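Local coordinates for putative thioesterase yhdA (Lactococcus lactis subsp. lactis, PDB 3GEK), which is of unproven function but probably acts as a hotdog-fold thioesterase of the PaaI family, hydrolysing an acyl-CoA such as 1,4-dihydroxy-2-naphthoyl-CoA, at residues L7-F12 with S32-S37; G91-R96 with I111-E116. The protein carries 7 engineered substitutions. All blocks are in the same frame, centred on the assembly; numbering follows the deposited sequence.

Contact 1 of 2, residues L7-F12 with S32-S37; sequences LNITDF and SKMILS
Lys33 rises from its strand, on the face it shares with Thr10, to meet Asp11; its NZ lies 2.8 Å from Asp11 OD2, a salt bridge that uses the anti lone pair of that oxygen. The pair sits at one end of a short antiparallel ladder in which strand 9-10 edges the curved sheet of the hotdog fold. Thr10 and Lys33 form the hydrogen-bonded pair: Thr10 N gives a nearly straight bond to Lys33 O (2.7 Å, 173°), Lys33 N answers to Thr10 O, and Ile35 N extends the ladder to Asn8 O. The lysine chain runs extended until chi4 (69°) bends NZ toward the carboxylate. Cutting this side chain back to an alanine is likely to leave the Asp11 carboxylate without its cationic mate across the ladder. On the opposite face Ile9 brings CD1 to 3.8 Å from SE of the selenomethionine Met34, and Leu7 CG adds a looser apolar contact to the same selenium. Behind this layer lies helix 49-68, with Ile58 against Leu7 and Leu55 against Ile9. Beyond the ladder, Asn8 lays its amide across Ile35, and a water bridges the two residues, accepting from Asn8 ND2 at 3.0 Å and donating to Ile35 O at 2.7 Å.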
ATOM      1  N   LEU A   7     -11.996  15.890  14.837  1.00 45.57           N
ATOM      2  CA  LEU A   7     -10.704  15.995  14.162  1.00 45.38           C
ATOM      3  C   LEU A   7     -10.287  17.452  13.928  1.00 45.05           C
ATOM      4  O   LEU A   7      -9.101  17.746  13.813  1.00 44.75           O
ATOM      5  CB  LEU A   7     -10.729  15.223  12.839  1.00 45.30           C
ATOM      6  CG  LEU A   7     -10.034  13.862  12.647  1.00 45.76           C
ATOM      7  CD1 LEU A   7      -9.385  13.261  13.899  1.00 44.60           C
ATOM      8  CD2 LEU A   7     -10.986  12.869  11.999  1.00 45.66           C
ATOM      9  N   ASN A   8     -11.268  18.356  13.883  1.00 44.65           N
ATOM     10  CA  ASN A   8     -11.019  19.788  13.678  1.00 44.46           C
ATOM     11  C   ASN A   8     -10.265  20.059  12.367  1.00 44.38           C
ATOM     12  O   ASN A   8      -9.179  20.644  12.362  1.00 44.09           O
ATOM     13  CB  ASN A   8     -10.283  20.390  14.891  1.00 44.23           C
ATOM     14  CG  ASN A   8     -10.449  21.902  15.001  1.00 44.39           C
ATOM     15  OD1 ASN A   8     -11.134  22.538  14.197  1.00 44.03           O
ATOM     16  ND2 ASN A   8      -9.817  22.481  16.011  1.00 43.43           N
ATOM     17  N   ILE A   9     -10.848  19.606  11.261  1.00 44.66           N
ATOM     18  CA  ILE A   9     -10.329  19.904   9.925  1.00 45.16           C
ATOM     19  C   ILE A   9     -10.712  21.340   9.554  1.00 45.15           C
ATOM     20  O   ILE A   9     -11.889  21.693   9.568  1.00 45.42           O
ATOM     21  CB  ILE A   9     -10.871  18.916   8.847  1.00 45.24           C
ATOM     22  CG1 ILE A   9     -10.706  17.446   9.275  1.00 45.60           C
ATOM     23  CG2 ILE A   9     -10.248  19.182   7.479  1.00 45.18           C
ATOM     24  CD1 ILE A   9      -9.389  17.100   9.940  1.00 46.79           C
ATOM     25  N   THR A  10      -9.713  22.159   9.235  1.00 45.12           N
ATOM     26  CA  THR A  10      -9.929  23.573   8.921  1.00 45.26           C
ATOM     27  C   THR A  10      -9.432  23.930   7.512  1.00 44.98           C
ATOM     28  O   THR A  10      -8.680  23.176   6.901  1.00 44.52           O
ATOM     29  CB  THR A  10      -9.227  24.489   9.950  1.00 44.94           C
ATOM     30  OG1 THR A  10      -9.270  23.886  11.246  1.00 46.62           O
ATOM     31  CG2 THR A  10      -9.908  25.842  10.027  1.00 45.78           C
ATOM     32  N   ASP A  11      -9.863  25.090   7.017  1.00 45.15           N
ATOM     33  CA  ASP A  11      -9.350  25.686   5.779  1.00 45.58           C
ATOM     34  C   ASP A  11      -9.404  24.734   4.577  1.00 45.80           C
ATOM     35  O   ASP A  11      -8.490  24.729   3.753  1.00 45.56           O
ATOM     36  CB  ASP A  11      -7.908  26.202   5.976  1.00 45.51           C
ATOM     37  CG  ASP A  11      -7.806  27.348   6.985  1.00 46.06           C
ATOM     38  OD1 ASP A  11      -8.844  27.893   7.425  1.00 47.25           O
ATOM     39  OD2 ASP A  11      -6.661  27.711   7.335  1.00 45.31           O
ATOM     40  N   PHE A  12     -10.462  23.928   4.484  1.00 46.35           N
ATOM     41  CA  PHE A  12     -10.594  22.998   3.364  1.00 47.11           C
ATOM     42  C   PHE A  12     -10.911  23.754   2.079  1.00 47.56           C
ATOM     43  O   PHE A  12     -11.839  24.561   2.043  1.00 47.58           O
ATOM     44  CB  PHE A  12     -11.649  21.909   3.626  1.00 46.98           C
ATOM     45  CG  PHE A  12     -11.848  20.963   2.456  1.00 47.11           C
ATOM     46  CD1 PHE A  12     -10.927  19.949   2.195  1.00 47.14           C
ATOM     47  CD2 PHE A  12     -12.948  21.096   1.613  1.00 47.70           C
ATOM     48  CE1 PHE A  12     -11.099  19.080   1.114  1.00 46.64           C
ATOM     49  CE2 PHE A  12     -13.128  20.229   0.526  1.00 47.78           C
ATOM     50  CZ  PHE A  12     -12.198  19.225   0.279  1.00 47.07           C
ATOM     51  N   SER A  32      -5.838  21.724   3.189  1.00 46.44           N
ATOM     52  CA  SER A  32      -6.528  21.761   4.476  1.00 45.98           C
ATOM     53  C   SER A  32      -5.537  21.783   5.629  1.00 45.83           C
ATOM     54  O   SER A  32      -4.343  21.550   5.448  1.00 45.69           O
ATOM     55  CB  SER A  32      -7.480  20.572   4.641  1.00 45.90           C
ATOM     56  OG  SER A  32      -6.767  19.357   4.777  1.00 46.37           O
ATOM     57  N   LYS A  33      -6.052  22.071   6.817  1.00 45.69           N
ATOM     58  CA  LYS A  33      -5.269  22.020   8.037  1.00 45.90           C
ATOM     59  C   LYS A  33      -6.041  21.197   9.053  1.00 45.93           C
ATOM     60  O   LYS A  33      -7.272  21.106   8.984  1.00 45.93           O
ATOM     61  CB  LYS A  33      -5.007  23.429   8.585  1.00 45.70           C
ATOM     62  CG  LYS A  33      -4.214  24.329   7.651  1.00 45.79           C
ATOM     63  CD  LYS A  33      -3.739  25.593   8.343  1.00 46.52           C
ATOM     64  CE  LYS A  33      -3.070  26.550   7.357  1.00 47.02           C
ATOM     65  NZ  LYS A  33      -4.049  27.141   6.396  1.00 46.97           N
HETATM   66  N   MSE A  34      -5.316  20.582   9.978  1.00 45.84           N
HETATM   67  CA  MSE A  34      -5.938  19.945  11.126  1.00 46.62           C
HETATM   68  C   MSE A  34      -5.322  20.491  12.406  1.00 45.39           C
HETATM   69  O   MSE A  34      -4.125  20.329  12.642  1.00 45.31           O
HETATM   70  CB  MSE A  34      -5.797  18.424  11.058  1.00 46.28           C
HETATM   71  CG  MSE A  34      -6.393  17.706  12.262  1.00 47.08           C
HETATM   72 SE   MSE A  34      -6.505  15.787  11.992  1.00 51.33          SE
HETATM   73  CE  MSE A  34      -4.604  15.351  12.214  1.00 48.83           C
ATOM     74  N   ILE A  35      -6.142  21.131  13.214  1.00 44.59           N
ATOM     75  CA  ILE A  35      -5.694  21.739  14.464  1.00 44.07           C
ATOM     76  C   ILE A  35      -5.661  20.700  15.584  1.00 43.65           C
ATOM     77  O   ILE A  35      -6.683  20.102  15.916  1.00 43.34           O
ATOM     78  CB  ILE A  35      -6.595  22.919  14.878  1.00 43.94           C
ATOM     79  CG1 ILE A  35      -6.862  23.835  13.675  1.00 44.09           C
ATOM     80  CG2 ILE A  35      -5.976  23.678  16.058  1.00 43.81           C
ATOM     81  CD1 ILE A  35      -7.949  24.877  13.923  1.00 44.12           C
ATOM     82  N   LEU A  36      -4.481  20.516  16.171  1.00 43.38           N
ATOM     83  CA  LEU A  36      -4.244  19.424  17.121  1.00 43.43           C
ATOM     84  C   LEU A  36      -4.538  19.777  18.576  1.00 43.62           C
ATOM     85  O   LEU A  36      -4.259  20.887  19.035  1.00 43.51           O
ATOM     86  CB  LEU A  36      -2.808  18.883  16.983  1.00 43.02           C
ATOM     87  CG  LEU A  36      -2.356  18.493  15.563  1.00 42.25           C
ATOM     88  CD1 LEU A  36      -0.880  18.128  15.527  1.00 41.62           C
ATOM     89  CD2 LEU A  36      -3.195  17.360  15.012  1.00 39.90           C
ATOM     90  N   SER A  37      -5.124  18.808  19.276  1.00 44.13           N
ATOM     91  CA  SER A  37      -5.255  18.808  20.734  1.00 44.57           C
ATOM     92  C   SER A  37      -4.893  17.411  21.226  1.00 44.81           C
ATOM     93  O   SER A  37      -4.388  16.597  20.449  1.00 44.57           O
ATOM     94  CB  SER A  37      -6.686  19.147  21.149  1.00 44.53           C
ATOM     95  OG  SER A  37      -7.572  18.090  20.813  1.00 44.98           O
TER
HETATM   96  O   HOH W   1      -8.166  20.960  18.011  1.00 32.97           O

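Contact 2 of 2, residues G91-R96 with I111-E116. Engineered in segment 91-96: Arg96 (natural residue Cys).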
ATOM      1  N   GLY A  91      -0.063  22.415  17.947  1.00 40.77           N
ATOM      2  CA  GLY A  91      -0.149  23.265  16.762  1.00 39.83           C
ATOM      3  C   GLY A  91      -1.078  22.668  15.719  1.00 39.30           C
ATOM      4  O   GLY A  91      -2.224  22.339  16.020  1.00 38.99           O
ATOM      5  N   PHE A  92      -0.575  22.509  14.497  1.00 38.98           N
ATOM      6  CA  PHE A  92      -1.376  21.985  13.383  1.00 38.83           C
ATOM      7  C   PHE A  92      -0.525  21.298  12.321  1.00 38.82           C
ATOM      8  O   PHE A  92       0.690  21.512  12.248  1.00 38.31           O
ATOM      9  CB  PHE A  92      -2.196  23.110  12.732  1.00 38.74           C
ATOM     10  CG  PHE A  92      -1.361  24.127  11.995  1.00 38.57           C
ATOM     11  CD1 PHE A  92      -0.831  25.230  12.663  1.00 38.80           C
ATOM     12  CD2 PHE A  92      -1.101  23.978  10.637  1.00 39.00           C
ATOM     13  CE1 PHE A  92      -0.054  26.166  11.988  1.00 38.93           C
ATOM     14  CE2 PHE A  92      -0.321  24.913   9.953  1.00 39.58           C
ATOM     15  CZ  PHE A  92       0.197  26.009  10.627  1.00 38.13           C
ATOM     16  N   VAL A  93      -1.184  20.476  11.507  1.00 39.04           N
ATOM     17  CA  VAL A  93      -0.592  19.901  10.302  1.00 39.55           C
ATOM     18  C   VAL A  93      -1.384  20.308   9.050  1.00 40.28           C
ATOM     19  O   VAL A  93      -2.577  20.626   9.131  1.00 40.17           O
ATOM     20  CB  VAL A  93      -0.519  18.348  10.356  1.00 39.60           C
ATOM     21  CG1 VAL A  93       0.469  17.876  11.435  1.00 38.67           C
ATOM     22  CG2 VAL A  93      -1.909  17.730  10.551  1.00 39.05           C
ATOM     23  N   ASN A  94      -0.713  20.284   7.902  1.00 40.94           N
ATOM     24  CA  ASN A  94      -1.356  20.484   6.612  1.00 41.84           C
ATOM     25  C   ASN A  94      -1.591  19.155   5.927  1.00 42.17           C
ATOM     26  O   ASN A  94      -0.763  18.254   6.019  1.00 42.31           O
ATOM     27  CB  ASN A  94      -0.484  21.348   5.702  1.00 41.96           C
ATOM     28  CG  ASN A  94      -0.108  22.654   6.330  1.00 42.49           C
ATOM     29  OD1 ASN A  94       1.018  22.828   6.803  1.00 44.22           O
ATOM     30  ND2 ASN A  94      -1.047  23.587   6.352  1.00 42.78           N
ATOM     31  N   ALA A  95      -2.730  19.029   5.258  1.00 42.72           N
ATOM     32  CA  ALA A  95      -2.969  17.909   4.358  1.00 43.26           C
ATOM     33  C   ALA A  95      -3.234  18.486   2.975  1.00 43.88           C
ATOM     34  O   ALA A  95      -4.165  19.277   2.790  1.00 43.90           O
ATOM     35  CB  ALA A  95      -4.142  17.064   4.832  1.00 43.20           C
ATOM     36  N   ARG A  96      -2.385  18.118   2.019  1.00 44.28           N
ATOM     37  CA  ARG A  96      -2.494  18.626   0.652  1.00 44.85           C
ATOM     38  C   ARG A  96      -2.565  17.446  -0.291  1.00 44.79           C
ATOM     39  O   ARG A  96      -1.807  16.477  -0.146  1.00 44.83           O
ATOM     40  CB  ARG A  96      -1.298  19.513   0.288  1.00 44.82           C
ATOM     41  CG  ARG A  96      -1.156  20.757   1.147  1.00 45.76           C
ATOM     42  CD  ARG A  96      -0.119  21.689   0.559  1.00 47.09           C
ATOM     43  NE  ARG A  96       0.048  22.910   1.343  1.00 47.81           N
ATOM     44  CZ  ARG A  96       0.925  23.059   2.334  1.00 47.68           C
ATOM     45  NH1 ARG A  96       1.725  22.060   2.683  1.00 47.57           N
ATOM     46  NH2 ARG A  96       1.002  24.215   2.978  1.00 47.89           N
ATOM     47  N   ILE A 111      -1.503  12.333  -1.279  1.00 46.24           N
ATOM     48  CA  ILE A 111      -1.686  13.257  -0.163  1.00 46.19           C
ATOM     49  C   ILE A 111      -0.440  13.354   0.718  1.00 46.27           C
ATOM     50  O   ILE A 111       0.060  12.353   1.227  1.00 46.28           O
ATOM     51  CB  ILE A 111      -2.931  12.874   0.685  1.00 46.16           C
ATOM     52  CG1 ILE A 111      -4.197  12.955  -0.170  1.00 46.11           C
ATOM     53  CG2 ILE A 111      -3.057  13.768   1.931  1.00 46.13           C
ATOM     54  CD1 ILE A 111      -5.364  12.107   0.329  1.00 46.95           C
ATOM     55  N   LYS A 112       0.051  14.573   0.894  1.00 46.47           N
ATOM     56  CA  LYS A 112       1.186  14.814   1.764  1.00 46.74           C
ATOM     57  C   LYS A 112       0.732  15.490   3.054  1.00 46.46           C
ATOM     58  O   LYS A 112       0.075  16.529   3.026  1.00 46.11           O
ATOM     59  CB  LYS A 112       2.254  15.645   1.044  1.00 47.29           C
ATOM     60  CG  LYS A 112       2.885  14.922  -0.148  1.00 48.96           C
ATOM     61  CD  LYS A 112       4.102  15.664  -0.681  1.00 53.26           C
ATOM     62  CE  LYS A 112       4.514  15.152  -2.058  1.00 54.92           C
ATOM     63  NZ  LYS A 112       3.467  15.428  -3.098  1.00 56.07           N
ATOM     64  N   ILE A 113       1.064  14.873   4.183  1.00 46.08           N
ATOM     65  CA  ILE A 113       0.805  15.473   5.482  1.00 45.88           C
ATOM     66  C   ILE A 113       2.096  16.066   6.014  1.00 46.00           C
ATOM     67  O   ILE A 113       3.111  15.383   6.148  1.00 45.57           O
ATOM     68  CB  ILE A 113       0.159  14.474   6.464  1.00 46.13           C
ATOM     69  CG1 ILE A 113      -1.227  14.070   5.923  1.00 46.37           C
ATOM     70  CG2 ILE A 113       0.054  15.077   7.884  1.00 44.82           C
ATOM     71  CD1 ILE A 113      -1.777  12.837   6.521  1.00 48.55           C
ATOM     72  N   THR A 114       2.030  17.356   6.313  1.00 46.22           N
ATOM     73  CA  THR A 114       3.200  18.165   6.543  1.00 46.57           C
ATOM     74  C   THR A 114       2.992  18.978   7.826  1.00 46.69           C
ATOM     75  O   THR A 114       1.860  19.314   8.169  1.00 46.47           O
ATOM     76  CB  THR A 114       3.425  19.063   5.296  1.00 46.62           C
ATOM     77  OG1 THR A 114       4.794  19.019   4.886  1.00 48.26           O
ATOM     78  CG2 THR A 114       2.987  20.487   5.529  1.00 46.45           C
ATOM     79  N   ASP A 115       4.066  19.275   8.554  1.00 46.94           N
ATOM     80  CA  ASP A 115       3.923  20.117   9.738  1.00 47.48           C
ATOM     81  C   ASP A 115       3.967  21.603   9.363  1.00 47.63           C
ATOM     82  O   ASP A 115       4.069  21.945   8.186  1.00 47.40           O
ATOM     83  CB  ASP A 115       4.919  19.736  10.851  1.00 47.63           C
ATOM     84  CG  ASP A 115       6.363  20.113  10.534  1.00 48.09           C
ATOM     85  OD1 ASP A 115       6.633  20.826   9.542  1.00 48.78           O
ATOM     86  OD2 ASP A 115       7.244  19.690  11.310  1.00 49.58           O
ATOM     87  N   GLU A 116       3.877  22.476  10.361  1.00 48.13           N
ATOM     88  CA  GLU A 116       3.849  23.920  10.123  1.00 48.77           C
ATOM     89  C   GLU A 116       5.139  24.477   9.490  1.00 49.16           C
ATOM     90  O   GLU A 116       5.156  25.606   8.989  1.00 49.18           O
ATOM     91  CB  GLU A 116       3.461  24.694  11.398  1.00 48.82           C
ATOM     92  CG  GLU A 116       4.099  24.220  12.705  1.00 49.57           C
ATOM     93  CD  GLU A 116       3.376  23.029  13.326  1.00 49.88           C
ATOM     94  OE1 GLU A 116       3.663  21.890  12.916  1.00 50.07           O
ATOM     95  OE2 GLU A 116       2.538  23.226  14.237  1.00 49.92           O
TER
HETATM   96  O   HOH W   2       1.182  19.082   2.829  1.00 54.90           O
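Glu116 folds back over Phe92, placing its CB above one face of the ring, 4.1 Å from the centroid and 29° off the normal, in a CH-pi contact. Its chain turns at chi2 (-82°), which returns the carboxylate to the backbone of the same phenylalanine: Phe92 N donates to Glu116 OE2 at 3.2 Å, almost straight but from above the carboxylate plane. Ring and carboxylate planes stand 39° apart, and Asn94 ND2 lies at the ring edge, in its plane. Next along this face, Thr114 CG2 touches both Asn94 OD1, at 3.3 Å, and NH1 of the engineered Arg96. The Arg96 guanidinium, carried on an extended chain, has Asn94 CB over one face, offset toward the rim, and Glu118 as its salt-bridge partner. The other face is apolar: Val93 CB meets Ile113 CG2 at 4.1 Å and Ala95 packs on Ile113 CG1, with Leu55 of helix 49-68 touching both Val93 and Ala95. These faces belong to a beta hairpin of the hotdog sheet, whose hydrogen-bonded pairs are Asn94 with Thr114 (Asn94 N to Thr114 O, 2.8 Å) and Arg96 with Lys112. The Phe92 carbonyl lies near the carboxylate without bonding to it, an unfavourable approach of two acceptors that the Phe92 N-H bond and the salt bridge from Lys87 to Glu116 OE1 probably offset.

Contacts 1 and 2 are consecutive steps across one antiparallel sheet, their centres about 9 Å apart, and strands 28-35 and 92-102 are the neighbours that join them. Met34 N lies 2.9 Å from Val93 O and Leu36 N 2.9 Å from Gly91 O, both probable hydrogen bonds. On the face that carries Lys33 and Asn94 the two also meet through side chains, with Lys33 CG 3.5 Å from Asn94 ND2. On the other face, helix 49-68 spans both: Leu55 touches Ile9 in contact 1 and Val93 and Ala95 in contact 2, as expected where a hotdog sheet wraps its central helix. No ligand marks an active site, so neither contact can be assigned to one.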